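Local coordinates for protein BexL (Amycolatopsis orientalis, PDB 4XRW) that probably acts as a di-domain aromatase/cyclase, with dehydratase activity, shaping the polyketide chain in the type II polyketide synthase pathway to BE-7585A, at residues Y38-V44 and R86-P90; Y189-D193 and C240-I246. One frame throughout, in Å; residues are numbered along the deposited sequence.

How the contacts relate
Contacts 1 and 2 are corresponding junctions, one in each helix-grip domain: the end of a short helix (34-42 or 185-193) meets the end of the fourth strand in chain order of its antiparallel sheet (80-89 or 231-241), with a tyrosine pressed near a proline in both. Contact 2 also takes in the turn after its strand and the start of strand 245-250. The centres are about 29 Å apart, and the nearest atoms about 10 Å, so the two do not touch. A bound MES molecule, probably from crystallisation, lies about 5 Å from the side chain of Val41 in contact 1 and may mark the N-terminal domain's pocket.

Contact 1: Y38-V44 and R86-P90; sequences YRLVAEV and RELDP
The carbonyl oxygen of Val41 is gripped twice: Arg86 NH1 reaches Val41 O at 3.0 Å with a nearly straight N-H (166°), and Trp47 NE1 from the following helix shares it. This joins two parts of the helix-grip fold, the last turn of helix 34-42 and the end of strand 80-89, which run nearly antiparallel. One peptide further on, Arg86 NH2 bonds to Ala42 O at 2.8 Å, with a more bent N-H (141°). Both oxygens lie at the edge of the guanidinium and close to its plane, so the paired bonds hold that group flat under the helix's C-terminal carbonyls, whose partial negative charge probably suits an arginine. Its chain reaches them by a bend at chi3. Glu67 OE2 adds a salt bridge to the same NH2, while the Val44 and Arg86 side chains slide past each other in opposite directions, Val44 CG1 3.5 Å from Arg86 NH2.

Beyond the polar pair the contact turns apolar. Ala42 CB meets the Leu88 CD2 methyl at 4.0 Å. Tyr38, its ring swung out anti to the backbone N (chi1 174°), crosses Pro90 obliquely, with Tyr38 CZ 3.6 Å from Pro90 CA, and it also touches Ile95 and Arg93. The phenol oxygen is set where the strand ends, Tyr38 OH lying 3.7 Å from Leu88 CB. Its 3.3 Å approach to Pro90 N is no hydrogen bond, since that imide nitrogen carries no hydrogen.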
loop_
_atom_site.group_PDB
_atom_site.type_symbol
_atom_site.label_atom_id
_atom_site.label_comp_id
_atom_site.label_asym_id
_atom_site.label_seq_id
_atom_site.Cartn_x
_atom_site.Cartn_y
_atom_site.Cartn_z
ATOM N N TYR A 38 17.357 2.385 5.074
ATOM C CA TYR A 38 17.199 3.836 4.997
ATOM C C TYR A 38 16.449 4.211 3.743
ATOM O O TYR A 38 15.495 5.001 3.792
ATOM C CB TYR A 38 18.543 4.571 5.006
ATOM C CG TYR A 38 18.366 6.066 4.776
ATOM C CD1 TYR A 38 18.089 6.920 5.834
ATOM C CD2 TYR A 38 18.427 6.604 3.506
ATOM C CE1 TYR A 38 17.895 8.279 5.629
ATOM C CE2 TYR A 38 18.249 7.954 3.299
ATOM C CZ TYR A 38 17.986 8.781 4.360
ATOM O OH TYR A 38 17.802 10.131 4.138
ATOM N N ARG A 39 16.879 3.659 2.617
ATOM C CA ARG A 39 16.266 3.971 1.327
ATOM C C ARG A 39 14.784 3.621 1.299
ATOM O O ARG A 39 13.995 4.344 0.704
ATOM C CB ARG A 39 16.988 3.237 0.192
ATOM C CG ARG A 39 16.464 3.589 -1.191
ATOM C CD ARG A 39 17.055 2.698 -2.277
ATOM N NE ARG A 39 16.410 1.382 -2.350
ATOM C CZ ARG A 39 15.222 1.150 -2.916
ATOM N NH1 ARG A 39 14.503 2.150 -3.445
ATOM N NH2 ARG A 39 14.733 -0.083 -2.931
ATOM N N LEU A 40 14.399 2.519 1.937
ATOM C CA LEU A 40 12.999 2.074 1.875
ATOM C C LEU A 40 12.070 2.970 2.690
ATOM O O LEU A 40 10.890 3.162 2.343
ATOM C CB LEU A 40 12.882 0.617 2.335
ATOM C CG LEU A 40 13.504 -0.432 1.386
ATOM C CD1 LEU A 40 13.728 -1.747 2.110
ATOM C CD2 LEU A 40 12.617 -0.676 0.175
ATOM N N VAL A 41 12.596 3.550 3.761
ATOM C CA VAL A 41 11.810 4.472 4.560
ATOM C C VAL A 41 11.896 5.877 3.982
ATOM O O VAL A 41 10.939 6.657 4.061
ATOM C CB VAL A 41 12.268 4.455 6.015
ATOM C CG1 VAL A 41 11.410 5.394 6.879
ATOM C CG2 VAL A 41 12.222 3.007 6.564
ATOM N N ALA A 42 13.027 6.215 3.384
ATOM C CA ALA A 42 13.186 7.571 2.854
ATOM C C ALA A 42 12.372 7.764 1.570
ATOM O O ALA A 42 11.756 8.828 1.364
ATOM C CB ALA A 42 14.654 7.871 2.605
ATOM N N GLU A 43 12.354 6.744 0.720
ATOM C CA GLU A 43 11.653 6.811 -0.565
ATOM C C GLU A 43 10.222 6.234 -0.442
ATOM O O GLU A 43 10.026 5.022 -0.382
ATOM C CB GLU A 43 12.465 6.084 -1.629
ATOM C CG GLU A 43 13.863 6.723 -1.816
ATOM C CD GLU A 43 14.673 6.117 -2.969
ATOM O OE1 GLU A 43 14.160 5.225 -3.686
ATOM O OE2 GLU A 43 15.836 6.550 -3.152
ATOM N N VAL A 44 9.242 7.130 -0.367
ATOM C CA VAL A 44 7.899 6.772 0.116
ATOM C C VAL A 44 7.106 5.909 -0.839
ATOM O O VAL A 44 6.079 5.353 -0.470
ATOM C CB VAL A 44 7.078 8.045 0.439
ATOM C CG1 VAL A 44 7.856 8.918 1.425
ATOM C CG2 VAL A 44 6.743 8.821 -0.804
ATOM N N ARG A 86 8.820 16.058 7.006
ATOM C CA ARG A 86 10.032 15.275 7.272
ATOM C C ARG A 86 11.290 16.035 6.877
ATOM O O ARG A 86 11.281 16.872 5.976
ATOM C CB ARG A 86 10.020 13.926 6.546
ATOM C CG ARG A 86 8.703 13.147 6.678
ATOM C CD ARG A 86 8.906 11.659 6.364
ATOM N NE ARG A 86 9.439 11.466 5.037
ATOM C CZ ARG A 86 9.990 10.340 4.588
ATOM N NH1 ARG A 86 10.125 9.265 5.370
ATOM N NH2 ARG A 86 10.426 10.320 3.355
ATOM N N GLU A 87 12.348 15.728 7.609
ATOM C CA GLU A 87 13.690 16.169 7.285
ATOM C C GLU A 87 14.579 14.955 7.155
ATOM O O GLU A 87 14.711 14.168 8.116
ATOM C CB GLU A 87 14.242 17.102 8.363
ATOM C CG GLU A 87 13.532 18.442 8.409
ATOM C CD GLU A 87 12.342 18.454 9.369
ATOM O OE1 GLU A 87 12.404 17.790 10.439
ATOM O OE2 GLU A 87 11.348 19.148 9.057
ATOM N N LEU A 88 15.235 14.841 6.004
ATOM C CA LEU A 88 16.024 13.647 5.677
ATOM C C LEU A 88 17.536 13.925 5.805
ATOM O O LEU A 88 18.009 14.932 5.313
ATOM C CB LEU A 88 15.708 13.179 4.270
ATOM C CG LEU A 88 14.437 12.318 4.076
ATOM C CD1 LEU A 88 13.193 13.060 4.485
ATOM C CD2 LEU A 88 14.317 11.871 2.632
ATOM N N ASP A 89 18.277 13.033 6.450
ATOM C CA ASP A 89 19.740 13.180 6.574
ATOM C C ASP A 89 20.395 11.862 6.153
ATOM O O ASP A 89 20.647 10.997 6.978
ATOM C CB ASP A 89 20.127 13.566 8.012
ATOM C CG ASP A 89 21.625 13.870 8.170
ATOM O OD1 ASP A 89 22.436 13.505 7.275
ATOM O OD2 ASP A 89 21.968 14.457 9.211
ATOM N N PRO A 90 20.656 11.696 4.854
ATOM C CA PRO A 90 21.157 10.412 4.355
ATOM C C PRO A 90 22.546 10.012 4.862
ATOM O O PRO A 90 22.808 8.814 4.979
ATOM C CB PRO A 90 21.175 10.616 2.839
ATOM C CG PRO A 90 21.100 12.091 2.640
ATOM C CD PRO A 90 20.290 12.603 3.755
#

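Contact 2: Y189-D193 and C240-I246; sequences YDFVD and CFPHHRI
The tight turn linking strands 231-241 and 245-250 closes over the last turns of helix 185-193, and Tyr189 is the side chain it closes on. The ring leaves the helix anti to the backbone N (chi1 173°), which lays one of its faces under the turn. Over that face sit two alpha carbons, His243 CA at 3.8 Å from the ring centroid and Pro242 CA at 4.0 Å, both as CH-pi contacts. They belong to residues joined by a cis peptide bond. The imidazole of His243 adds an offset edge-to-face stack, its plane at 85° to the phenol ring, with His243 CD2 coming to 3.5 Å from Tyr189 CD2.

At the base of the turn is a classic beta bulge, His244 and Arg245 both facing Phe241, whose carbonyl oxygen accepts from both their backbone nitrogens. In this helix-grip domain the short helix 185-193 rests against the end of the antiparallel sheet, and Ile246 carries that packing inward: its CG1 lies 3.7 Å from Tyr189 CE1, while its CD1 methyl reaches Val192 CG1 at 3.9 Å. Trp264 of the neighbouring strand touches both Ile246 and Val192. Arg238, just upstream of the contact, hydrogen-bonds to Val192 O.

A water also joins helix to turn. It donates to Asp190 OD1 at 2.6 Å and is also hydrogen-bonded to His243 NE2, whereas Asp190 OD2 is taken by a salt bridge to Lys186. The carbonyl oxygen of His243 is buried by the contact without any polar partner in the model. At the far end of the phenol ring, Tyr189 OH rests 3.3 Å from Cys240 CB.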
loop_
_atom_site.group_PDB
_atom_site.type_symbol
_atom_site.label_atom_id
_atom_site.label_comp_id
_atom_site.label_asym_id
_atom_site.label_seq_id
_atom_site.Cartn_x
_atom_site.Cartn_y
_atom_site.Cartn_z
ATOM N N TYR A 189 -10.862 6.271 -16.914
ATOM C CA TYR A 189 -10.809 6.458 -15.457
ATOM C C TYR A 189 -12.154 6.198 -14.793
ATOM O O TYR A 189 -12.236 5.458 -13.815
ATOM C CB TYR A 189 -10.351 7.882 -15.131
ATOM C CG TYR A 189 -10.425 8.244 -13.653
ATOM C CD1 TYR A 189 -9.339 7.997 -12.801
ATOM C CD2 TYR A 189 -11.569 8.793 -13.117
ATOM C CE1 TYR A 189 -9.413 8.328 -11.428
ATOM C CE2 TYR A 189 -11.654 9.121 -11.770
ATOM C CZ TYR A 189 -10.569 8.893 -10.940
ATOM O OH TYR A 189 -10.669 9.229 -9.614
ATOM N N ASP A 190 -13.218 6.859 -15.283
ATOM C CA ASP A 190 -14.539 6.720 -14.690
ATOM C C ASP A 190 -14.998 5.280 -14.670
ATOM O O ASP A 190 -15.645 4.849 -13.724
ATOM C CB ASP A 190 -15.600 7.553 -15.425
ATOM C CG ASP A 190 -15.483 9.074 -15.163
ATOM O OD1 ASP A 190 -14.793 9.518 -14.213
ATOM O OD2 ASP A 190 -16.113 9.833 -15.928
ATOM N N PHE A 191 -14.711 4.521 -15.719
ATOM C CA PHE A 191 -15.105 3.114 -15.737
ATOM C C PHE A 191 -14.464 2.326 -14.573
ATOM O O PHE A 191 -15.116 1.489 -13.956
ATOM C CB PHE A 191 -14.716 2.465 -17.083
ATOM C CG PHE A 191 -15.125 1.034 -17.211
ATOM C CD1 PHE A 191 -14.311 -0.006 -16.751
ATOM C CD2 PHE A 191 -16.338 0.701 -17.803
ATOM C CE1 PHE A 191 -14.692 -1.310 -16.865
ATOM C CE2 PHE A 191 -16.727 -0.611 -17.923
ATOM C CZ PHE A 191 -15.904 -1.630 -17.473
ATOM N N VAL A 192 -13.193 2.582 -14.308
ATOM C CA VAL A 192 -12.482 1.862 -13.217
ATOM C C VAL A 192 -12.814 2.453 -11.815
ATOM O O VAL A 192 -12.895 1.719 -10.828
ATOM C CB VAL A 192 -10.967 1.879 -13.454
ATOM C CG1 VAL A 192 -10.288 1.095 -12.435
ATOM C CG2 VAL A 192 -10.647 1.279 -14.865
ATOM N N ASP A 193 -13.022 3.757 -11.751
ATOM C CA ASP A 193 -13.383 4.439 -10.496
ATOM C C ASP A 193 -14.760 3.997 -9.994
ATOM O O ASP A 193 -14.957 3.718 -8.807
ATOM C CB ASP A 193 -13.359 5.950 -10.715
ATOM C CG ASP A 193 -13.684 6.754 -9.455
ATOM O OD1 ASP A 193 -13.104 6.482 -8.382
ATOM O OD2 ASP A 193 -14.513 7.682 -9.570
ATOM N N CYS A 240 -8.091 7.451 -5.251
ATOM C CA CYS A 240 -8.460 7.869 -6.606
ATOM C C CYS A 240 -8.083 9.343 -6.872
ATOM O O CYS A 240 -8.427 10.241 -6.103
ATOM C CB CYS A 240 -9.965 7.638 -6.780
ATOM S SG CYS A 240 -10.442 5.944 -6.325
ATOM N N PHE A 241 -7.402 9.565 -7.981
ATOM C CA PHE A 241 -6.911 10.883 -8.405
ATOM C C PHE A 241 -7.477 11.163 -9.819
ATOM O O PHE A 241 -6.944 10.662 -10.788
ATOM C CB PHE A 241 -5.402 10.897 -8.441
ATOM C CG PHE A 241 -4.749 10.632 -7.097
ATOM C CD1 PHE A 241 -4.489 11.675 -6.223
ATOM C CD2 PHE A 241 -4.416 9.356 -6.719
ATOM C CE1 PHE A 241 -3.890 11.449 -4.982
ATOM C CE2 PHE A 241 -3.812 9.116 -5.462
ATOM C CZ PHE A 241 -3.560 10.168 -4.606
ATOM N N PRO A 242 -8.577 11.918 -9.903
ATOM C CA PRO A 242 -9.231 12.224 -11.183
ATOM C C PRO A 242 -8.288 12.968 -12.104
ATOM O O PRO A 242 -7.697 13.907 -11.590
ATOM C CB PRO A 242 -10.380 13.132 -10.794
ATOM C CG PRO A 242 -10.625 12.880 -9.374
ATOM C CD PRO A 242 -9.343 12.434 -8.762
ATOM N N HIS A 243 -8.071 12.579 -13.364
ATOM C CA HIS A 243 -8.591 11.381 -13.991
ATOM C C HIS A 243 -7.436 10.550 -14.472
ATOM O O HIS A 243 -7.493 9.990 -15.561
ATOM C CB HIS A 243 -9.505 11.742 -15.172
ATOM C CG HIS A 243 -10.717 12.503 -14.762
ATOM N ND1 HIS A 243 -10.826 13.867 -14.913
ATOM C CD2 HIS A 243 -11.858 12.099 -14.155
ATOM C CE1 HIS A 243 -11.991 14.270 -14.432
ATOM N NE2 HIS A 243 -12.639 13.216 -13.970
ATOM N N HIS A 244 -6.405 10.418 -13.648
ATOM C CA HIS A 244 -5.174 9.823 -14.116
ATOM C C HIS A 244 -4.605 8.632 -13.327
ATOM O O HIS A 244 -3.715 7.913 -13.822
ATOM C CB HIS A 244 -4.131 10.943 -14.220
ATOM C CG HIS A 244 -3.688 11.494 -12.898
ATOM N ND1 HIS A 244 -2.575 11.020 -12.238
ATOM C CD2 HIS A 244 -4.192 12.485 -12.123
ATOM C CE1 HIS A 244 -2.412 11.690 -11.111
ATOM N NE2 HIS A 244 -3.380 12.586 -11.016
ATOM N N ARG A 245 -5.097 8.383 -12.119
ATOM C CA ARG A 245 -4.497 7.354 -11.317
ATOM C C ARG A 245 -5.427 6.840 -10.251
ATOM O O ARG A 245 -6.145 7.596 -9.638
ATOM C CB ARG A 245 -3.225 7.891 -10.662
ATOM C CG ARG A 245 -2.422 6.871 -9.904
ATOM C CD ARG A 245 -1.115 7.527 -9.395
ATOM N NE ARG A 245 -1.378 8.673 -8.525
ATOM C CZ ARG A 245 -0.574 9.727 -8.361
ATOM N NH1 ARG A 245 0.585 9.815 -9.011
ATOM N NH2 ARG A 245 -0.940 10.707 -7.538
ATOM N N ILE A 246 -5.374 5.534 -10.053
ATOM C CA ILE A 246 -6.050 4.882 -8.931
ATOM C C ILE A 246 -5.054 3.902 -8.333
ATOM O O ILE A 246 -4.562 2.986 -9.012
ATOM C CB ILE A 246 -7.333 4.137 -9.348
ATOM C CG1 ILE A 246 -8.347 5.093 -9.933
ATOM C CG2 ILE A 246 -7.929 3.384 -8.147
ATOM C CD1 ILE A 246 -9.472 4.420 -10.585
HETATM O O HOH W 1 -14.954 11.852 -13.189
#